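Local coordinates for protein alpha-rhamnosidase (Dictyoglomus thermophilum, PDB 6I60) that probably catalyses the hydrolysis of terminal non-reducing alpha-L-rhamnose residues in alpha-L-rhamnosides, at residues Cys37-Asn42 / Phe526-Leu531; Gly200-Tyr205 / Thr230-Ser235; Lys256-Asp261 / Ser298-Glu303. All blocks are in the same frame, centred on the assembly; numbering follows the deposited sequence.

Contact 1: residues Cys37-Asn42 / Phe526-Leu531; sequences CEFTTN and FYRKYL
Glu-38 and Phe-39, both in a left-handed backbone conformation, form the tip of a tight turn that faces one side of the helix carrying Arg-528, with the CA atoms of Glu-38 and Arg-528 still 10.0 Å apart. Side chains therefore bridge the gap, and Arg-528 supplies most of the reach. Its chain leaves the helix towards the turn and bends at chi3 (111°), which sets the guanidinium edge against the carboxylate of Glu-38 and one face against the ring of Phe-39. NH1 of Arg-528 donates to OE1 of Glu-38 at 3.0 Å in a nearly straight salt-bridge hydrogen bond (160°). The acceptor lies in the guanidinium plane, which is twisted well away from that of the carboxylate, and NH1 makes the one hydrogen bond to Glu-38. The other oxygen, OE2, takes the backbone N-H of Ile-52, which ties down the second half of the carboxylate. Phe-39 comes over one face of the guanidinium near its rim, CE2 lying 4.0 Å from NE of Arg-528; the two planes are 62° apart. A long, weak ion pair with Asp-578 gives the arginine a second negative neighbour. Ile-52 of strand 52-56 packs on both Phe-39 and Arg-528, while Tyr-527 and Leu-531 pack helix 524-535 against helices 514-520 and 564-576, so that the N-terminal immunoglobulin-like region meets the helical glycosidase region here.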
loop_
_atom_site.group_PDB
_atom_site.type_symbol
_atom_site.label_atom_id
_atom_site.label_comp_id
_atom_site.label_asym_id
_atom_site.label_seq_id
_atom_site.Cartn_x
_atom_site.Cartn_y
_atom_site.Cartn_z
ATOM N N CYS A 37 -4.824 -16.280 8.299
ATOM C CA CYS A 37 -5.912 -15.651 9.031
ATOM C C CYS A 37 -5.686 -14.148 9.011
ATOM O O CYS A 37 -4.596 -13.679 9.352
ATOM C CB CYS A 37 -5.987 -16.163 10.470
ATOM S SG CYS A 37 -7.203 -15.300 11.487
ATOM N N GLU A 38 -6.711 -13.400 8.599
ATOM C CA GLU A 38 -6.582 -11.966 8.345
ATOM C C GLU A 38 -5.495 -11.682 7.310
ATOM O O GLU A 38 -4.806 -10.661 7.381
ATOM C CB GLU A 38 -6.314 -11.186 9.636
ATOM C CG GLU A 38 -7.541 -10.994 10.513
ATOM C CD GLU A 38 -8.654 -10.252 9.798
ATOM O OE1 GLU A 38 -8.670 -9.003 9.856
ATOM O OE2 GLU A 38 -9.508 -10.920 9.176
ATOM N N PHE A 39 -5.336 -12.596 6.349
ATOM C CA PHE A 39 -4.344 -12.468 5.279
ATOM C C PHE A 39 -2.929 -12.356 5.841
ATOM O O PHE A 39 -2.096 -11.604 5.331
ATOM C CB PHE A 39 -4.667 -11.285 4.365
ATOM C CG PHE A 39 -6.037 -11.350 3.761
ATOM C CD1 PHE A 39 -6.276 -12.120 2.635
ATOM C CD2 PHE A 39 -7.091 -10.649 4.326
ATOM C CE1 PHE A 39 -7.536 -12.185 2.078
ATOM C CE2 PHE A 39 -8.357 -10.710 3.774
ATOM C CZ PHE A 39 -8.580 -11.480 2.650
ATOM N N THR A 40 -2.653 -13.116 6.899
ATOM C CA THR A 40 -1.339 -13.122 7.522
ATOM C C THR A 40 -1.076 -14.502 8.105
ATOM O O THR A 40 -1.974 -15.119 8.686
ATOM C CB THR A 40 -1.230 -12.058 8.620
ATOM O OG1 THR A 40 -1.709 -10.804 8.119
ATOM C CG2 THR A 40 0.219 -11.902 9.074
ATOM N N THR A 41 0.157 -14.979 7.946
ATOM C CA THR A 41 0.552 -16.268 8.499
ATOM C C THR A 41 0.689 -16.142 10.010
ATOM O O THR A 41 1.566 -15.426 10.504
ATOM C CB THR A 41 1.858 -16.742 7.868
ATOM O OG1 THR A 41 1.615 -17.153 6.516
ATOM C CG2 THR A 41 2.436 -17.917 8.649
ATOM N N ASN A 42 -0.188 -16.834 10.743
ATOM C CA ASN A 42 -0.205 -16.858 12.200
ATOM C C ASN A 42 -0.258 -15.445 12.767
ATOM O O ASN A 42 0.744 -14.953 13.302
ATOM C CB ASN A 42 1.017 -17.604 12.740
ATOM C CG ASN A 42 0.958 -19.090 12.460
ATOM O OD1 ASN A 42 -0.111 -19.699 12.504
ATOM N ND2 ASN A 42 2.110 -19.685 12.168
ATOM N N PHE A 526 -3.132 -3.968 3.616
ATOM C CA PHE A 526 -2.908 -2.529 3.666
ATOM C C PHE A 526 -4.175 -1.759 3.313
ATOM O O PHE A 526 -4.520 -0.776 3.981
ATOM C CB PHE A 526 -1.769 -2.152 2.720
ATOM C CG PHE A 526 -1.294 -0.740 2.873
ATOM C CD1 PHE A 526 -0.368 -0.410 3.847
ATOM C CD2 PHE A 526 -1.769 0.258 2.036
ATOM C CE1 PHE A 526 0.075 0.893 3.988
ATOM C CE2 PHE A 526 -1.331 1.562 2.173
ATOM C CZ PHE A 526 -0.407 1.880 3.148
ATOM N N TYR A 527 -4.885 -2.192 2.269
ATOM C CA TYR A 527 -6.052 -1.446 1.814
ATOM C C TYR A 527 -7.240 -1.625 2.749
ATOM O O TYR A 527 -8.068 -0.715 2.874
ATOM C CB TYR A 527 -6.415 -1.863 0.390
ATOM C CG TYR A 527 -5.516 -1.241 -0.652
ATOM C CD1 TYR A 527 -5.041 0.055 -0.500
ATOM C CD2 TYR A 527 -5.136 -1.949 -1.784
ATOM C CE1 TYR A 527 -4.217 0.628 -1.445
ATOM C CE2 TYR A 527 -4.311 -1.383 -2.737
ATOM C CZ TYR A 527 -3.855 -0.094 -2.561
ATOM O OH TYR A 527 -3.032 0.476 -3.505
ATOM N N ARG A 528 -7.343 -2.780 3.410
ATOM C CA ARG A 528 -8.412 -2.978 4.382
ATOM C C ARG A 528 -8.290 -1.989 5.533
ATOM O O ARG A 528 -9.299 -1.469 6.027
ATOM C CB ARG A 528 -8.391 -4.415 4.899
ATOM C CG ARG A 528 -9.151 -5.399 4.027
ATOM C CD ARG A 528 -8.919 -6.828 4.488
ATOM N NE ARG A 528 -10.123 -7.420 5.065
ATOM C CZ ARG A 528 -10.208 -7.875 6.312
ATOM N NH1 ARG A 528 -9.159 -7.807 7.121
ATOM N NH2 ARG A 528 -11.346 -8.399 6.750
ATOM N N LYS A 529 -7.060 -1.713 5.972
ATOM C CA LYS A 529 -6.849 -0.698 6.997
ATOM C C LYS A 529 -7.150 0.696 6.461
ATOM O O LYS A 529 -7.733 1.526 7.168
ATOM C CB LYS A 529 -5.415 -0.777 7.522
ATOM C CG LYS A 529 -5.067 0.283 8.554
ATOM C CD LYS A 529 -4.067 1.278 8.001
ATOM C CE LYS A 529 -3.600 2.248 9.072
ATOM N NZ LYS A 529 -3.483 3.634 8.541
ATOM N N TYR A 530 -6.760 0.972 5.213
ATOM C CA TYR A 530 -7.007 2.291 4.641
ATOM C C TYR A 530 -8.486 2.493 4.339
ATOM O O TYR A 530 -9.006 3.608 4.472
ATOM C CB TYR A 530 -6.170 2.487 3.377
ATOM C CG TYR A 530 -6.204 3.903 2.850
ATOM C CD1 TYR A 530 -5.845 4.975 3.659
ATOM C CD2 TYR A 530 -6.601 4.172 1.545
ATOM C CE1 TYR A 530 -5.875 6.276 3.182
ATOM C CE2 TYR A 530 -6.636 5.470 1.060
ATOM C CZ TYR A 530 -6.272 6.517 1.882
ATOM O OH TYR A 530 -6.305 7.808 1.405
ATOM N N LEU A 531 -9.176 1.429 3.919
ATOM C CA LEU A 531 -10.616 1.524 3.706
ATOM C C LEU A 531 -11.341 1.871 4.997
ATOM O O LEU A 531 -12.361 2.570 4.971
ATOM C CB LEU A 531 -11.150 0.214 3.127
ATOM C CG LEU A 531 -11.085 0.085 1.604
ATOM C CD1 LEU A 531 -11.680 -1.239 1.149
ATOM C CD2 LEU A 531 -11.795 1.257 0.943
#

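Contact 2: residues Gly200-Tyr205 / Thr230-Ser235; sequences GLYELY and TVYDVS
Tyr-202 and Tyr-232 reach towards each other from opposite sides and meet at their hydroxyls, Tyr-232 OH donating to Tyr-202 OH at 3.0 Å. The Tyr-202 hydroxyl is in turn hydrogen-bonded to OD2 of Asp-217, which also holds OG1 of Thr-230, so one carboxylate oxygen serves both of these polar ends. Tyr-202 gets there with CG between its backbone N and carbonyl carbon (chi1 74°), and its oxygen sits at the edge of the Tyr-232 ring, close to the ring plane. Apolar contacts flank this pair. CE2 of Tyr-202 lies 4.1 Å from CE2 of Tyr-232, and CD2 of Leu-204 approaches CD2 of Tyr-232 to 3.9 Å, the two side chains running alongside in opposite senses. Within its own strand, Thr-230 lays its CG2 over one face of the Tyr-232 ring, near the rim. A phenylalanine in place of Tyr-232 would probably leave the Tyr-202 hydroxyl without its donor from the facing strand. The axes of 201-205 and 230-233 come within 10.8 Å and run nearly parallel, 22° apart, as facing layers of a beta sandwich: 201-206 pairs with 242-250, and 226-233 with 189-199, whose Val-194 packs on Leu-204.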
loop_
_atom_site.group_PDB
_atom_site.type_symbol
_atom_site.label_atom_id
_atom_site.label_comp_id
_atom_site.label_asym_id
_atom_site.label_seq_id
_atom_site.Cartn_x
_atom_site.Cartn_y
_atom_site.Cartn_z
ATOM N N GLY A 200 2.489 9.800 19.436
ATOM C CA GLY A 200 2.092 9.270 18.142
ATOM C C GLY A 200 2.999 8.146 17.680
ATOM O O GLY A 200 2.615 7.321 16.848
ATOM N N LEU A 201 4.215 8.120 18.225
ATOM C CA LEU A 201 5.186 7.070 17.958
ATOM C C LEU A 201 5.765 6.583 19.280
ATOM O O LEU A 201 5.730 7.287 20.292
ATOM C CB LEU A 201 6.308 7.563 17.035
ATOM C CG LEU A 201 5.868 8.129 15.683
ATOM C CD1 LEU A 201 7.024 8.834 14.985
ATOM C CD2 LEU A 201 5.288 7.028 14.804
ATOM N N TYR A 202 6.300 5.363 19.267
ATOM C CA TYR A 202 6.832 4.776 20.488
ATOM C C TYR A 202 7.923 3.770 20.152
ATOM O O TYR A 202 8.054 3.314 19.014
ATOM C CB TYR A 202 5.729 4.101 21.317
ATOM C CG TYR A 202 5.243 2.787 20.741
ATOM C CD1 TYR A 202 4.203 2.756 19.822
ATOM C CD2 TYR A 202 5.821 1.580 21.118
ATOM C CE1 TYR A 202 3.756 1.561 19.291
ATOM C CE2 TYR A 202 5.382 0.381 20.591
ATOM C CZ TYR A 202 4.348 0.377 19.679
ATOM O OH TYR A 202 3.904 -0.811 19.152
ATOM N N GLU A 203 8.705 3.429 21.175
ATOM C CA GLU A 203 9.665 2.337 21.114
ATOM C C GLU A 203 9.625 1.609 22.447
ATOM O O GLU A 203 9.735 2.241 23.502
ATOM C CB GLU A 203 11.081 2.843 20.813
ATOM C CG GLU A 203 11.462 2.762 19.343
ATOM C CD GLU A 203 12.940 3.015 19.098
ATOM O OE1 GLU A 203 13.585 3.661 19.950
ATOM O OE2 GLU A 203 13.456 2.566 18.051
ATOM N N LEU A 204 9.456 0.291 22.402
ATOM C CA LEU A 204 9.257 -0.513 23.600
ATOM C C LEU A 204 10.523 -1.282 23.957
ATOM O O LEU A 204 11.188 -1.847 23.085
ATOM C CB LEU A 204 8.095 -1.488 23.406
ATOM C CG LEU A 204 7.858 -2.494 24.530
ATOM C CD1 LEU A 204 7.323 -1.797 25.769
ATOM C CD2 LEU A 204 6.909 -3.580 24.066
ATOM N N TYR A 205 10.844 -1.302 25.249
ATOM C CA TYR A 205 11.989 -2.032 25.773
ATOM C C TYR A 205 11.565 -2.826 26.998
ATOM O O TYR A 205 10.756 -2.355 27.803
ATOM C CB TYR A 205 13.140 -1.087 26.141
ATOM C CG TYR A 205 13.782 -0.409 24.953
ATOM C CD1 TYR A 205 14.828 -1.012 24.267
ATOM C CD2 TYR A 205 13.343 0.834 24.519
ATOM C CE1 TYR A 205 15.417 -0.397 23.180
ATOM C CE2 TYR A 205 13.927 1.457 23.433
ATOM C CZ TYR A 205 14.964 0.837 22.767
ATOM O OH TYR A 205 15.549 1.453 21.685
ATOM N N THR A 230 -0.637 -2.070 19.211
ATOM C CA THR A 230 0.156 -3.213 18.784
ATOM C C THR A 230 0.365 -4.163 19.957
ATOM O O THR A 230 0.597 -3.726 21.088
ATOM C CB THR A 230 1.509 -2.762 18.226
ATOM O OG1 THR A 230 1.305 -1.768 17.214
ATOM C CG2 THR A 230 2.265 -3.938 17.627
ATOM N N VAL A 231 0.273 -5.463 19.684
ATOM C CA VAL A 231 0.504 -6.503 20.679
ATOM C C VAL A 231 1.802 -7.219 20.338
ATOM O O VAL A 231 2.034 -7.584 19.178
ATOM C CB VAL A 231 -0.671 -7.494 20.750
ATOM C CG1 VAL A 231 -1.062 -7.940 19.364
ATOM C CG2 VAL A 231 -0.299 -8.695 21.607
ATOM N N TYR A 232 2.648 -7.417 21.344
ATOM C CA TYR A 232 3.935 -8.067 21.170
ATOM C C TYR A 232 4.022 -9.309 22.048
ATOM O O TYR A 232 3.391 -9.390 23.107
ATOM C CB TYR A 232 5.085 -7.115 21.510
ATOM C CG TYR A 232 5.254 -5.981 20.528
ATOM C CD1 TYR A 232 5.780 -6.204 19.262
ATOM C CD2 TYR A 232 4.894 -4.684 20.868
ATOM C CE1 TYR A 232 5.938 -5.168 18.360
ATOM C CE2 TYR A 232 5.050 -3.642 19.975
ATOM C CZ TYR A 232 5.573 -3.888 18.722
ATOM O OH TYR A 232 5.727 -2.851 17.831
ATOM N N ASP A 233 4.814 -10.277 21.594
ATOM C CA ASP A 233 5.089 -11.493 22.349
ATOM C C ASP A 233 6.410 -11.298 23.082
ATOM O O ASP A 233 7.479 -11.306 22.463
ATOM C CB ASP A 233 5.137 -12.711 21.428
ATOM C CG ASP A 233 5.835 -13.898 22.067
ATOM O OD1 ASP A 233 5.524 -14.221 23.233
ATOM O OD2 ASP A 233 6.698 -14.509 21.403
ATOM N N VAL A 234 6.335 -11.119 24.397
ATOM C CA VAL A 234 7.521 -10.857 25.204
ATOM C C VAL A 234 7.716 -11.989 26.200
ATOM O O VAL A 234 8.214 -11.774 27.311
ATOM C CB VAL A 234 7.415 -9.499 25.921
ATOM C CG1 VAL A 234 7.437 -8.369 24.908
ATOM C CG2 VAL A 234 6.148 -9.440 26.764
ATOM N N SER A 235 7.324 -13.203 25.808
ATOM C CA SER A 235 7.476 -14.356 26.688
ATOM C C SER A 235 8.938 -14.569 27.063
ATOM O O SER A 235 9.311 -14.491 28.239
ATOM C CB SER A 235 6.900 -15.604 26.020
ATOM O OG SER A 235 5.503 -15.478 25.830
#

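Contact 3: residues Lys256-Asp261 / Ser298-Glu303; sequences KEYGYD and SLYHGE
Tyr-258 and Tyr-300 bring two loops together through their phenol ends, in a small contact that buries 61 Å² in all. The aromatic part is an approach of an oxygen to a ring: Tyr-258 OH lies 3.5 Å from CE1 of Tyr-300, at an oblique angle to that ring. Its distance to the Tyr-300 hydroxyl oxygen is 3.4 Å. The two side chains come from opposite directions, and in each the placing of CG anti to the carbonyl carbon (chi1 -55° for Tyr-258 and -68° for Tyr-300) turns the ring out toward the facing loop.

Apolar contacts with neighbours in sequence add to this. CG of Glu-257 sits over the centre of one face of the Tyr-258 ring and helps to place it. Separately, CB of Tyr-300 packs over the ring of His-301. Met-504 touches both tyrosines from outside.

Backbone hydrogen bonds shape the two loops. Gly-259 N donates to Lys-256 O at 3.1 Å, closing a turn with Glu-257 and Tyr-258 at its corner, and a side chain at Gly-259 would run into the preceding carbonyl oxygen. On the other side, Ser-298 and Gly-302 exchange two bonds, N of each to O of the other, and so close the hairpin between strands 288-298 and 302-306 with Tyr-300 in the middle of its connection.

The Tyr-300 hydroxyl has its main polar partner beyond both loops: it is hydrogen-bonded to the carbonyl oxygen of Glu-502, in the glycosidase region. Since a carbonyl can only accept, the phenol proton of Tyr-300 is directed there. The chemistry thus suggests that Tyr-300 owes its position more to Glu-502 than to Tyr-258, whose hydroxyl is a looser neighbour.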
loop_
_atom_site.group_PDB
_atom_site.type_symbol
_atom_site.label_atom_id
_atom_site.label_comp_id
_atom_site.label_asym_id
_atom_site.label_seq_id
_atom_site.Cartn_x
_atom_site.Cartn_y
_atom_site.Cartn_z
ATOM N N LYS A 256 -0.185 19.163 17.839
ATOM C CA LYS A 256 -1.237 20.144 18.090
ATOM C C LYS A 256 -1.760 20.773 16.805
ATOM O O LYS A 256 -2.910 21.225 16.765
ATOM C CB LYS A 256 -0.724 21.228 19.038
ATOM C CG LYS A 256 -1.283 21.133 20.449
ATOM C CD LYS A 256 -2.465 22.069 20.640
ATOM C CE LYS A 256 -2.069 23.308 21.425
ATOM N NZ LYS A 256 -3.140 24.344 21.402
ATOM N N GLU A 257 -0.944 20.818 15.750
ATOM C CA GLU A 257 -1.373 21.482 14.523
ATOM C C GLU A 257 -2.532 20.753 13.856
ATOM O O GLU A 257 -3.392 21.395 13.241
ATOM C CB GLU A 257 -0.198 21.612 13.553
ATOM C CG GLU A 257 0.553 20.316 13.302
ATOM C CD GLU A 257 1.945 20.324 13.904
ATOM O OE1 GLU A 257 2.163 21.059 14.892
ATOM O OE2 GLU A 257 2.823 19.597 13.392
ATOM N N TYR A 258 -2.581 19.428 13.966
ATOM C CA TYR A 258 -3.651 18.639 13.373
ATOM C C TYR A 258 -4.824 18.434 14.323
ATOM O O TYR A 258 -5.730 17.655 14.009
ATOM C CB TYR A 258 -3.114 17.283 12.909
ATOM C CG TYR A 258 -1.932 17.384 11.972
ATOM C CD1 TYR A 258 -1.863 18.387 11.015
ATOM C CD2 TYR A 258 -0.884 16.474 12.045
ATOM C CE1 TYR A 258 -0.785 18.485 10.159
ATOM C CE2 TYR A 258 0.199 16.564 11.191
ATOM C CZ TYR A 258 0.243 17.571 10.250
ATOM O OH TYR A 258 1.316 17.667 9.397
ATOM N N GLY A 259 -4.827 19.110 15.469
ATOM C CA GLY A 259 -5.916 18.985 16.413
ATOM C C GLY A 259 -5.742 17.911 17.459
ATOM O O GLY A 259 -6.737 17.316 17.892
ATOM N N TYR A 260 -4.515 17.640 17.885
ATOM C CA TYR A 260 -4.232 16.613 18.877
ATOM C C TYR A 260 -3.514 17.233 20.073
ATOM O O TYR A 260 -3.290 18.445 20.137
ATOM C CB TYR A 260 -3.404 15.480 18.264
ATOM C CG TYR A 260 -4.086 14.780 17.111
ATOM C CD1 TYR A 260 -5.347 14.218 17.264
ATOM C CD2 TYR A 260 -3.469 14.680 15.869
ATOM C CE1 TYR A 260 -5.975 13.577 16.213
ATOM C CE2 TYR A 260 -4.090 14.041 14.812
ATOM C CZ TYR A 260 -5.343 13.490 14.990
ATOM O OH TYR A 260 -5.968 12.850 13.945
ATOM N N ASP A 261 -3.151 16.382 21.024
ATOM C CA ASP A 261 -2.488 16.783 22.252
ATOM C C ASP A 261 -1.015 16.373 22.208
ATOM O O ASP A 261 -0.506 15.909 21.180
ATOM C CB ASP A 261 -3.218 16.170 23.451
ATOM C CG ASP A 261 -2.916 16.889 24.747
ATOM O OD1 ASP A 261 -2.414 18.031 24.689
ATOM O OD2 ASP A 261 -3.170 16.305 25.821
ATOM N N SER A 298 10.349 15.376 14.774
ATOM C CA SER A 298 9.263 15.694 13.860
ATOM C C SER A 298 9.452 14.904 12.577
ATOM O O SER A 298 10.581 14.727 12.112
ATOM C CB SER A 298 9.209 17.195 13.554
ATOM O OG SER A 298 7.971 17.550 12.964
ATOM N N LEU A 299 8.341 14.431 12.007
ATOM C CA LEU A 299 8.416 13.688 10.754
ATOM C C LEU A 299 8.917 14.562 9.612
ATOM O O LEU A 299 9.584 14.063 8.699
ATOM C CB LEU A 299 7.047 13.103 10.405
ATOM C CG LEU A 299 6.458 12.089 11.386
ATOM C CD1 LEU A 299 5.020 11.755 11.018
ATOM C CD2 LEU A 299 7.310 10.834 11.425
ATOM N N TYR A 300 8.611 15.862 9.642
ATOM C CA TYR A 300 9.024 16.745 8.556
ATOM C C TYR A 300 10.433 17.280 8.769
ATOM O O TYR A 300 11.185 17.456 7.803
ATOM C CB TYR A 300 8.050 17.918 8.418
ATOM C CG TYR A 300 6.667 17.553 7.927
ATOM C CD1 TYR A 300 5.600 18.424 8.105
ATOM C CD2 TYR A 300 6.427 16.346 7.284
ATOM C CE1 TYR A 300 4.333 18.104 7.663
ATOM C CE2 TYR A 300 5.161 16.016 6.834
ATOM C CZ TYR A 300 4.118 16.900 7.028
ATOM O OH TYR A 300 2.856 16.577 6.586
ATOM N N HIS A 301 10.807 17.548 10.021
ATOM C CA HIS A 301 12.014 18.305 10.317
ATOM C C HIS A 301 13.140 17.483 10.927
ATOM O O HIS A 301 14.254 18.000 11.058
ATOM C CB HIS A 301 11.675 19.471 11.253
ATOM C CG HIS A 301 10.503 20.282 10.797
ATOM N ND1 HIS A 301 10.533 21.061 9.661
ATOM C CD2 HIS A 301 9.261 20.426 11.320
ATOM C CE1 HIS A 301 9.363 21.655 9.505
ATOM N NE2 HIS A 301 8.574 21.287 10.498
ATOM N N GLY A 302 12.893 16.236 11.303
ATOM C CA GLY A 302 13.951 15.377 11.791
ATOM C C GLY A 302 13.944 15.227 13.298
ATOM O O GLY A 302 12.985 15.566 13.998
ATOM N N GLU A 303 15.059 14.701 13.802
ATOM C CA GLU A 303 15.205 14.380 15.213
ATOM C C GLU A 303 16.591 14.793 15.684
ATOM O O GLU A 303 17.566 14.691 14.934
ATOM C CB GLU A 303 14.968 12.879 15.464
ATOM C CG GLU A 303 15.774 12.270 16.606
ATOM C CD GLU A 303 15.984 10.773 16.443
ATOM O OE1 GLU A 303 15.000 10.064 16.144
ATOM O OE2 GLU A 303 17.131 10.303 16.613
#

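From the N terminus, the chain first passes the turn at 37-42, whose partner on helix 524-535 comes 484 residues later; contact 1 therefore closes a very long loop. Contact 2 closes a short one, between strands 201-206 and 226-233, before contact 3 opens at 256-261 and closes at the 298-303 hairpin. These two lie in series, and both are nested inside the loop of contact 1; none cross. Leu-201 CD1 and Leu-299 CD2 touch at 4.1 Å, joining contacts 2 and 3 within the alpha-L-rhamnosidase N-terminal domain. Contact 1, its centre about 19 Å from that of contact 2, instead ties the immunoglobulin-like region to the helical glycosidase region.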